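Local coordinates for reticulocyte-binding protein 2a (Plasmodium vivax, PDB 4Z8N) that probably helps the malaria parasite recognise and invade young red blood cells, the chain here being its helical erythrocyte-binding domain, at residues A32-Y37 / L252-A257; Q64-S69 / V115-E120; T176-L181 / E210-I215. All coordinates share one frame; numbering follows the deposited sequence.

All three interactions stitch together a long, helix-rich domain, yet their chemistry follows their depth. Interaction 1 is buried and largely aromatic, setting the short helix 26-37 against the long helix 246-297. Interaction 3 is partly buried and aliphatic; it joins the successive helices 168-194 and 199-237, and lies on the other side of the chain's centre from interaction 1, their centres about 35 Å apart. Interaction 2 is a surface contact and the only one with hydrogen bonds across it: the C-terminal part of helix 42-69 meets a turn leading into helix 119-136. Along the sequence, interactions 2 and 3 follow one another inside the loop that interaction 1 closes.

Interaction 1 of 3, residues A32-Y37 / L252-A257; sequences AEIKYY and LYFDSA
One face of the Tyr-253 ring receives Tyr-37 CE1, which sits 3.5 Å above the ring plane and toward the rim, while the Tyr-37 ring meets Tyr-253, Ser-256 and Ala-257 obliquely. The two rings form an oblique pair, inclined by 47° with centroids 4.9 Å apart. This is helix-on-helix packing within the erythrocyte-binding domain: the axes of 32-37 and 252-257 come within 10.1 Å, their N-to-C directions 131° apart. Tyr-37 reaches over because its CG lies opposite the backbone N (chi1 -162°), which sends the ring across the gap and brings OH to 3.7 Å from Ser-256 CB. On its way the ring passes Ala-257, whose small methyl suits the point where the helices come close. Ile-34 CD1 lies 3.7 Å from Ala-257 CB, and the same CD1 touches Phe-254 CD1 at 3.9 Å, the side chains of Ile-34 and Phe-254 crossing nearly at right angles. Beyond the pair, Met-154 and Tyr-158 of helix 149-162 pack on Tyr-37, and the hydroxyl of Tyr-253 is hydrogen-bonded to His-41 NE2. Ser-256 turns its own polar end back onto its helix: OG donates to Leu-252 O at 2.8 Å, reaching that oxygen from the opposite face of the carbonyl plane to Ser-256 N.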
loop_
_atom_site.group_PDB
_atom_site.type_symbol
_atom_site.label_atom_id
_atom_site.label_comp_id
_atom_site.label_asym_id
_atom_site.label_seq_id
_atom_site.Cartn_x
_atom_site.Cartn_y
_atom_site.Cartn_z
ATOM N N ALA A 32 -15.883 -0.165 5.833
ATOM C CA ALA A 32 -15.730 -0.305 7.276
ATOM C C ALA A 32 -15.907 1.041 7.970
ATOM O O ALA A 32 -16.462 1.114 9.064
ATOM C CB ALA A 32 -14.370 -0.905 7.615
ATOM N N GLU A 33 -15.439 2.105 7.322
ATOM C CA GLU A 33 -15.561 3.456 7.867
ATOM C C GLU A 33 -17.012 3.918 7.919
ATOM O O GLU A 33 -17.446 4.503 8.912
ATOM C CB GLU A 33 -14.733 4.448 7.045
ATOM C CG GLU A 33 -13.237 4.284 7.227
ATOM C CD GLU A 33 -12.811 4.452 8.672
ATOM O OE1 GLU A 33 -13.358 5.345 9.354
ATOM O OE2 GLU A 33 -11.940 3.684 9.129
ATOM N N ILE A 34 -17.753 3.657 6.846
ATOM C CA ILE A 34 -19.168 4.010 6.783
ATOM C C ILE A 34 -19.945 3.314 7.897
ATOM O O ILE A 34 -20.876 3.885 8.470
ATOM C CB ILE A 34 -19.778 3.640 5.413
ATOM C CG1 ILE A 34 -19.175 4.510 4.311
ATOM C CG2 ILE A 34 -21.291 3.819 5.420
ATOM C CD1 ILE A 34 -19.468 5.985 4.477
ATOM N N LYS A 35 -19.531 2.091 8.218
ATOM C CA LYS A 35 -20.223 1.270 9.206
ATOM C C LYS A 35 -20.421 1.980 10.543
ATOM O O LYS A 35 -21.515 1.945 11.102
ATOM C CB LYS A 35 -19.472 -0.044 9.422
ATOM C CG LYS A 35 -20.131 -0.969 10.429
ATOM C CD LYS A 35 -19.400 -2.299 10.518
ATOM C CE LYS A 35 -19.980 -3.313 9.549
ATOM N NZ LYS A 35 -21.113 -4.069 10.160
ATOM N N TYR A 36 -19.384 2.633 11.060
ATOM C CA TYR A 36 -19.541 3.338 12.331
ATOM C C TYR A 36 -19.704 4.845 12.135
ATOM O O TYR A 36 -19.895 5.589 13.099
ATOM C CB TYR A 36 -18.370 3.036 13.272
ATOM C CG TYR A 36 -17.016 3.535 12.823
ATOM C CD1 TYR A 36 -16.555 4.789 13.205
ATOM C CD2 TYR A 36 -16.183 2.740 12.048
ATOM C CE1 TYR A 36 -15.310 5.246 12.811
ATOM C CE2 TYR A 36 -14.936 3.189 11.647
ATOM C CZ TYR A 36 -14.505 4.443 12.033
ATOM O OH TYR A 36 -13.266 4.896 11.642
ATOM N N TYR A 37 -19.649 5.287 10.884
ATOM C CA TYR A 37 -19.927 6.679 10.553
ATOM C C TYR A 37 -21.390 7.016 10.855
ATOM O O TYR A 37 -21.686 8.035 11.480
ATOM C CB TYR A 37 -19.613 6.954 9.077
ATOM C CG TYR A 37 -19.450 8.420 8.726
ATOM C CD1 TYR A 37 -20.538 9.288 8.731
ATOM C CD2 TYR A 37 -18.205 8.933 8.373
ATOM C CE1 TYR A 37 -20.390 10.624 8.411
ATOM C CE2 TYR A 37 -18.048 10.267 8.045
ATOM C CZ TYR A 37 -19.145 11.108 8.065
ATOM O OH TYR A 37 -18.997 12.438 7.742
ATOM N N LEU A 252 -21.362 14.611 1.516
ATOM C CA LEU A 252 -20.484 15.078 2.584
ATOM C C LEU A 252 -19.978 13.893 3.401
ATOM O O LEU A 252 -18.788 13.803 3.710
ATOM C CB LEU A 252 -21.208 16.082 3.486
ATOM C CG LEU A 252 -21.220 17.541 3.026
ATOM C CD1 LEU A 252 -21.939 18.417 4.038
ATOM C CD2 LEU A 252 -19.802 18.045 2.796
ATOM N N TYR A 253 -20.890 12.985 3.737
ATOM C CA TYR A 253 -20.538 11.762 4.448
ATOM C C TYR A 253 -19.528 10.940 3.652
ATOM O O TYR A 253 -18.476 10.557 4.164
ATOM C CB TYR A 253 -21.779 10.905 4.719
ATOM C CG TYR A 253 -22.667 11.360 5.860
ATOM C CD1 TYR A 253 -22.541 12.628 6.416
ATOM C CD2 TYR A 253 -23.634 10.508 6.385
ATOM C CE1 TYR A 253 -23.360 13.034 7.462
ATOM C CE2 TYR A 253 -24.455 10.904 7.426
ATOM C CZ TYR A 253 -24.316 12.166 7.962
ATOM O OH TYR A 253 -25.135 12.553 8.999
ATOM N N PHE A 254 -19.862 10.679 2.392
ATOM C CA PHE A 254 -19.083 9.775 1.555
ATOM C C PHE A 254 -17.709 10.344 1.213
ATOM O O PHE A 254 -16.720 9.614 1.195
ATOM C CB PHE A 254 -19.851 9.449 0.271
ATOM C CG PHE A 254 -21.124 8.675 0.500
ATOM C CD1 PHE A 254 -21.367 8.048 1.714
ATOM C CD2 PHE A 254 -22.076 8.575 -0.501
ATOM C CE1 PHE A 254 -22.537 7.339 1.924
ATOM C CE2 PHE A 254 -23.248 7.865 -0.297
ATOM C CZ PHE A 254 -23.478 7.247 0.918
ATOM N N ASP A 255 -17.649 11.643 0.939
ATOM C CA ASP A 255 -16.379 12.299 0.645
ATOM C C ASP A 255 -15.437 12.235 1.841
ATOM O O ASP A 255 -14.248 11.966 1.689
ATOM C CB ASP A 255 -16.608 13.755 0.232
ATOM C CG ASP A 255 -17.146 13.885 -1.182
ATOM O OD1 ASP A 255 -17.473 12.848 -1.796
ATOM O OD2 ASP A 255 -17.251 15.027 -1.677
ATOM N N SER A 256 -15.980 12.479 3.029
ATOM C CA SER A 256 -15.202 12.449 4.263
ATOM C C SER A 256 -14.618 11.070 4.525
ATOM O O SER A 256 -13.426 10.930 4.793
ATOM C CB SER A 256 -16.066 12.872 5.452
ATOM O OG SER A 256 -16.543 14.190 5.281
ATOM N N ALA A 257 -15.473 10.057 4.454
ATOM C CA ALA A 257 -15.066 8.689 4.736
ATOM C C ALA A 257 -14.064 8.191 3.701
ATOM O O ALA A 257 -13.134 7.462 4.035
ATOM C CB ALA A 257 -16.280 7.775 4.785
#

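Interaction 2 of 3, residues Q64-S69 / V115-E120; sequences QNQINS and VQANME
The backbones come closest at Ile-67 and Val-115, whose CA atoms are 6.1 Å apart in the C-terminal part of helix 42-69, and segment 115-120 then folds through a type II beta turn from Gln-116 to Met-119, closed by Met-119 N to Gln-116 O at 3.2 Å. Asn-118 takes the third place of that turn with positive phi (62°), a left-handed conformation that asparagine tolerates better than most residues. Gln-66 carries the contact. Its CG lies opposite the backbone N (chi1 177°) and the chain stays extended beyond, so the amide is held well out from the helix and both of its polar atoms meet the turn. Gln-66 NE2 donates to Ala-117 O at 2.7 Å; the bond is nearly straight at hydrogen and lies close to the glutamine amide plane, although NE2 sits above the plane of the receiving carbonyl. Gln-66 OE1 accepts from Asn-118 ND2 at 2.8 Å; the donor again stands above the carbonyl plane, while OE1 lies close to the amide plane of Asn-118. The two amide planes are 71° apart. Tyr-122 OH also bonds to OE1 and Cys-114 O to NE2, so each end of the amide has two partners and its rotation is well fixed. Glutamine suits this place, since one side chain can both give and accept hydrogen bonds. Beside the polar cluster lies an apolar touch: Ile-67 CD1 approaches Val-115 CG1 at 4.1 Å, with Phe-24 beside the isoleucine and Phe-10 beside the valine. The disulfide Cys-70 to Cys-114 joins residues directly flanking the segments. Glu-120, seen to bind calcium in a crystal structure of this protein, has no ion here and lies in the first turn of helix 119-136. The whole is a type II turn linking helices 94-115 and 119-136, set against helix 42-69 and braced by a disulfide, on the surface of the Rh5 coiled-coil domain.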
loop_
_atom_site.group_PDB
_atom_site.type_symbol
_atom_site.label_atom_id
_atom_site.label_comp_id
_atom_site.label_asym_id
_atom_site.label_seq_id
_atom_site.Cartn_x
_atom_site.Cartn_y
_atom_site.Cartn_z
ATOM N N GLN A 64 -9.729 -13.000 0.492
ATOM C CA GLN A 64 -8.786 -13.559 1.452
ATOM C C GLN A 64 -8.365 -14.973 1.063
ATOM O O GLN A 64 -7.194 -15.335 1.186
ATOM C CB GLN A 64 -9.397 -13.555 2.855
ATOM C CG GLN A 64 -8.374 -13.543 3.974
ATOM C CD GLN A 64 -8.719 -12.545 5.061
ATOM O OE1 GLN A 64 -9.880 -12.171 5.230
ATOM N NE2 GLN A 64 -7.708 -12.103 5.802
ATOM N N ASN A 65 -9.323 -15.766 0.590
ATOM C CA ASN A 65 -9.034 -17.121 0.135
ATOM C C ASN A 65 -8.124 -17.119 -1.087
ATOM O O ASN A 65 -7.229 -17.956 -1.206
ATOM C CB ASN A 65 -10.328 -17.874 -0.182
ATOM C CG ASN A 65 -11.165 -18.138 1.053
ATOM O OD1 ASN A 65 -10.641 -18.230 2.163
ATOM N ND2 ASN A 65 -12.474 -18.259 0.866
ATOM N N GLN A 66 -8.359 -16.174 -1.992
ATOM C CA GLN A 66 -7.522 -16.038 -3.176
ATOM C C GLN A 66 -6.086 -15.695 -2.788
ATOM O O GLN A 66 -5.140 -16.291 -3.303
ATOM C CB GLN A 66 -8.084 -14.971 -4.117
ATOM C CG GLN A 66 -7.219 -14.727 -5.343
ATOM C CD GLN A 66 -7.853 -13.763 -6.325
ATOM O OE1 GLN A 66 -9.055 -13.825 -6.583
ATOM N NE2 GLN A 66 -7.046 -12.865 -6.876
ATOM N N ILE A 67 -5.931 -14.739 -1.874
ATOM C CA ILE A 67 -4.614 -14.343 -1.389
ATOM C C ILE A 67 -3.918 -15.519 -0.709
ATOM O O ILE A 67 -2.707 -15.697 -0.843
ATOM C CB ILE A 67 -4.699 -13.158 -0.404
ATOM C CG1 ILE A 67 -5.379 -11.959 -1.063
ATOM C CG2 ILE A 67 -3.311 -12.754 0.075
ATOM C CD1 ILE A 67 -4.590 -11.366 -2.206
ATOM N N ASN A 68 -4.694 -16.326 0.008
ATOM C CA ASN A 68 -4.161 -17.509 0.674
ATOM C C ASN A 68 -3.644 -18.546 -0.319
ATOM O O ASN A 68 -2.710 -19.288 -0.020
ATOM C CB ASN A 68 -5.221 -18.145 1.576
ATOM C CG ASN A 68 -5.545 -17.291 2.784
ATOM O OD1 ASN A 68 -4.779 -16.398 3.150
ATOM N ND2 ASN A 68 -6.681 -17.566 3.417
ATOM N N SER A 69 -4.253 -18.593 -1.499
ATOM C CA SER A 69 -3.845 -19.542 -2.528
ATOM C C SER A 69 -2.565 -19.086 -3.225
ATOM O O SER A 69 -1.940 -19.857 -3.955
ATOM C CB SER A 69 -4.962 -19.732 -3.558
ATOM O OG SER A 69 -5.193 -18.535 -4.284
ATOM N N VAL A 115 -2.294 -12.487 -7.403
ATOM C CA VAL A 115 -2.870 -11.506 -6.488
ATOM C C VAL A 115 -3.893 -10.618 -7.196
ATOM O O VAL A 115 -4.976 -10.359 -6.670
ATOM C CB VAL A 115 -1.767 -10.628 -5.857
ATOM C CG1 VAL A 115 -2.372 -9.451 -5.103
ATOM C CG2 VAL A 115 -0.889 -11.464 -4.939
ATOM N N GLN A 116 -3.552 -10.167 -8.399
ATOM C CA GLN A 116 -4.427 -9.276 -9.154
ATOM C C GLN A 116 -5.513 -10.017 -9.931
ATOM O O GLN A 116 -6.276 -9.398 -10.671
ATOM C CB GLN A 116 -3.610 -8.421 -10.124
ATOM C CG GLN A 116 -2.885 -7.254 -9.482
ATOM C CD GLN A 116 -2.188 -6.384 -10.508
ATOM O OE1 GLN A 116 -1.958 -6.808 -11.641
ATOM N NE2 GLN A 116 -1.858 -5.157 -10.122
ATOM N N ALA A 117 -5.579 -11.336 -9.777
ATOM C CA ALA A 117 -6.609 -12.119 -10.453
ATOM C C ALA A 117 -7.992 -11.706 -9.956
ATOM O O ALA A 117 -8.162 -11.388 -8.776
ATOM C CB ALA A 117 -6.382 -13.607 -10.236
ATOM N N ASN A 118 -8.962 -11.687 -10.869
ATOM C CA ASN A 118 -10.345 -11.319 -10.557
ATOM C C ASN A 118 -10.498 -9.888 -10.038
ATOM O O ASN A 118 -11.527 -9.545 -9.456
ATOM C CB ASN A 118 -10.935 -12.293 -9.536
ATOM C CG ASN A 118 -10.767 -13.739 -9.948
ATOM O OD1 ASN A 118 -11.135 -14.127 -11.058
ATOM N ND2 ASN A 118 -10.200 -14.545 -9.058
ATOM N N MET A 119 -9.474 -9.065 -10.253
ATOM C CA MET A 119 -9.457 -7.675 -9.794
ATOM C C MET A 119 -10.688 -6.918 -10.265
ATOM O O MET A 119 -11.277 -6.119 -9.536
ATOM C CB MET A 119 -8.185 -6.977 -10.288
ATOM C CG MET A 119 -8.332 -5.494 -10.595
ATOM S SD MET A 119 -6.810 -4.779 -11.253
ATOM C CE MET A 119 -6.354 -6.001 -12.482
ATOM N N GLU A 120 -11.079 -7.214 -11.494
ATOM C CA GLU A 120 -12.171 -6.542 -12.170
ATOM C C GLU A 120 -13.527 -6.949 -11.620
ATOM O O GLU A 120 -14.409 -6.108 -11.418
ATOM C CB GLU A 120 -12.098 -6.859 -13.652
ATOM C CG GLU A 120 -13.056 -6.097 -14.491
ATOM C CD GLU A 120 -12.743 -6.264 -15.958
ATOM O OE1 GLU A 120 -13.083 -7.317 -16.540
ATOM O OE2 GLU A 120 -12.104 -5.352 -16.519
#

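Interaction 3 of 3, residues T176-L181 / E210-I215; sequences TLKASL and EMLDII
Leu-181 and Ile-215 form the tight part of this contact, their CD1 methyls 3.7 Å apart. Leu-181 works with both ends of its side chain: CD1 also presses on Met-211 CB at 3.6 Å, while CB takes Leu-212 CD2 at 3.7 Å. Ile-215 CD1 reaches further, lying 3.6 Å from Lys-178 CA, so the methyl packs directly against the opposing backbone. Met-211 bends at its last torsion (chi3 72°), which turns CE back toward Leu-177 CD2, 4.1 Å away; the flexible thioether suits a spot between two leucines. Leu-284 and Lys-280 of helix 246-297 lie against Leu-181 and Met-211 and cover this inner side. The outer side is looser and more polar. Lys-178 runs fully extended past Leu-212, its CG 4.1 Å from Leu-212 CD2, lending its aliphatic part to the contact while its ammonium group extends beyond it to a long, weak ion pair with Glu-219. Lysine fits such a margin, apolar along its chain and charged at its end. With local axes 10.2 Å apart and directions at 153°, the two successive helices make an antiparallel helical hairpin of the Rh5 coiled-coil domain.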
loop_
_atom_site.group_PDB
_atom_site.type_symbol
_atom_site.label_atom_id
_atom_site.label_comp_id
_atom_site.label_asym_id
_atom_site.label_seq_id
_atom_site.Cartn_x
_atom_site.Cartn_y
_atom_site.Cartn_z
ATOM N N THR A 176 15.572 11.108 0.272
ATOM C CA THR A 176 16.994 11.186 0.574
ATOM C C THR A 176 17.676 9.835 0.356
ATOM O O THR A 176 18.789 9.767 -0.170
ATOM C CB THR A 176 17.226 11.670 2.018
ATOM O OG1 THR A 176 16.648 12.969 2.176
ATOM C CG2 THR A 176 18.701 11.761 2.326
ATOM N N LEU A 177 16.999 8.762 0.744
ATOM C CA LEU A 177 17.533 7.423 0.533
ATOM C C LEU A 177 17.575 7.087 -0.954
ATOM O O LEU A 177 18.532 6.478 -1.433
ATOM C CB LEU A 177 16.705 6.383 1.289
ATOM C CG LEU A 177 17.285 4.967 1.300
ATOM C CD1 LEU A 177 18.673 4.971 1.924
ATOM C CD2 LEU A 177 16.363 4.011 2.042
ATOM N N LYS A 178 16.536 7.488 -1.682
ATOM C CA LYS A 178 16.489 7.278 -3.127
ATOM C C LYS A 178 17.702 7.893 -3.812
ATOM O O LYS A 178 18.322 7.266 -4.669
ATOM C CB LYS A 178 15.206 7.865 -3.712
ATOM C CG LYS A 178 15.044 7.669 -5.209
ATOM C CD LYS A 178 13.739 8.292 -5.678
ATOM C CE LYS A 178 13.475 8.011 -7.142
ATOM N NZ LYS A 178 12.182 8.607 -7.578
ATOM N N ALA A 179 18.038 9.118 -3.422
ATOM C CA ALA A 179 19.173 9.821 -4.001
ATOM C C ALA A 179 20.481 9.067 -3.763
ATOM O O ALA A 179 21.297 8.940 -4.672
ATOM C CB ALA A 179 19.262 11.234 -3.438
ATOM N N SER A 180 20.676 8.562 -2.547
ATOM C CA SER A 180 21.900 7.832 -2.225
ATOM C C SER A 180 21.965 6.511 -2.991
ATOM O O SER A 180 23.047 6.053 -3.366
ATOM C CB SER A 180 22.013 7.581 -0.715
ATOM O OG SER A 180 20.947 6.781 -0.237
ATOM N N LEU A 181 20.805 5.909 -3.235
ATOM C CA LEU A 181 20.732 4.683 -4.024
ATOM C C LEU A 181 21.065 4.955 -5.486
ATOM O O LEU A 181 21.692 4.133 -6.149
ATOM C CB LEU A 181 19.348 4.049 -3.912
ATOM C CG LEU A 181 19.000 3.415 -2.563
ATOM C CD1 LEU A 181 17.549 2.972 -2.548
ATOM C CD2 LEU A 181 19.928 2.242 -2.250
ATOM N N GLU A 210 15.811 -3.424 -5.911
ATOM C CA GLU A 210 14.603 -3.714 -5.150
ATOM C C GLU A 210 14.384 -2.657 -4.068
ATOM O O GLU A 210 13.252 -2.413 -3.662
ATOM C CB GLU A 210 14.647 -5.133 -4.556
ATOM C CG GLU A 210 15.706 -5.396 -3.502
ATOM C CD GLU A 210 15.616 -6.814 -2.939
ATOM O OE1 GLU A 210 14.518 -7.411 -2.974
ATOM O OE2 GLU A 210 16.646 -7.338 -2.465
ATOM N N MET A 211 15.451 -2.002 -3.625
ATOM C CA MET A 211 15.289 -0.892 -2.690
ATOM C C MET A 211 14.647 0.303 -3.387
ATOM O O MET A 211 13.814 0.994 -2.800
ATOM C CB MET A 211 16.626 -0.498 -2.065
ATOM C CG MET A 211 17.060 -1.436 -0.955
ATOM S SD MET A 211 18.564 -0.922 -0.111
ATOM C CE MET A 211 17.967 0.480 0.836
ATOM N N LEU A 212 15.023 0.532 -4.643
ATOM C CA LEU A 212 14.399 1.578 -5.445
ATOM C C LEU A 212 12.936 1.231 -5.733
ATOM O O LEU A 212 12.075 2.113 -5.746
ATOM C CB LEU A 212 15.172 1.797 -6.751
ATOM C CG LEU A 212 16.530 2.502 -6.627
ATOM C CD1 LEU A 212 17.277 2.492 -7.953
ATOM C CD2 LEU A 212 16.363 3.929 -6.128
ATOM N N ASP A 213 12.659 -0.053 -5.948
ATOM C CA ASP A 213 11.290 -0.520 -6.187
ATOM C C ASP A 213 10.403 -0.325 -4.965
ATOM O O ASP A 213 9.241 0.060 -5.083
ATOM C CB ASP A 213 11.283 -1.995 -6.590
ATOM C CG ASP A 213 11.801 -2.219 -7.992
ATOM O OD1 ASP A 213 11.684 -1.295 -8.825
ATOM O OD2 ASP A 213 12.325 -3.319 -8.259
ATOM N N ILE A 214 10.958 -0.617 -3.794
ATOM C CA ILE A 214 10.261 -0.393 -2.533
ATOM C C ILE A 214 9.946 1.092 -2.358
ATOM O O ILE A 214 8.851 1.457 -1.929
ATOM C CB ILE A 214 11.096 -0.897 -1.336
ATOM C CG1 ILE A 214 11.192 -2.423 -1.357
ATOM C CG2 ILE A 214 10.490 -0.441 -0.026
ATOM C CD1 ILE A 214 12.082 -2.992 -0.270
ATOM N N ILE A 215 10.905 1.947 -2.701
ATOM C CA ILE A 215 10.705 3.394 -2.613
ATOM C C ILE A 215 9.593 3.849 -3.558
ATOM O O ILE A 215 8.762 4.684 -3.190
ATOM C CB ILE A 215 12.011 4.160 -2.915
ATOM C CG1 ILE A 215 13.004 3.954 -1.770
ATOM C CG2 ILE A 215 11.745 5.650 -3.106
ATOM C CD1 ILE A 215 14.305 4.692 -1.944
#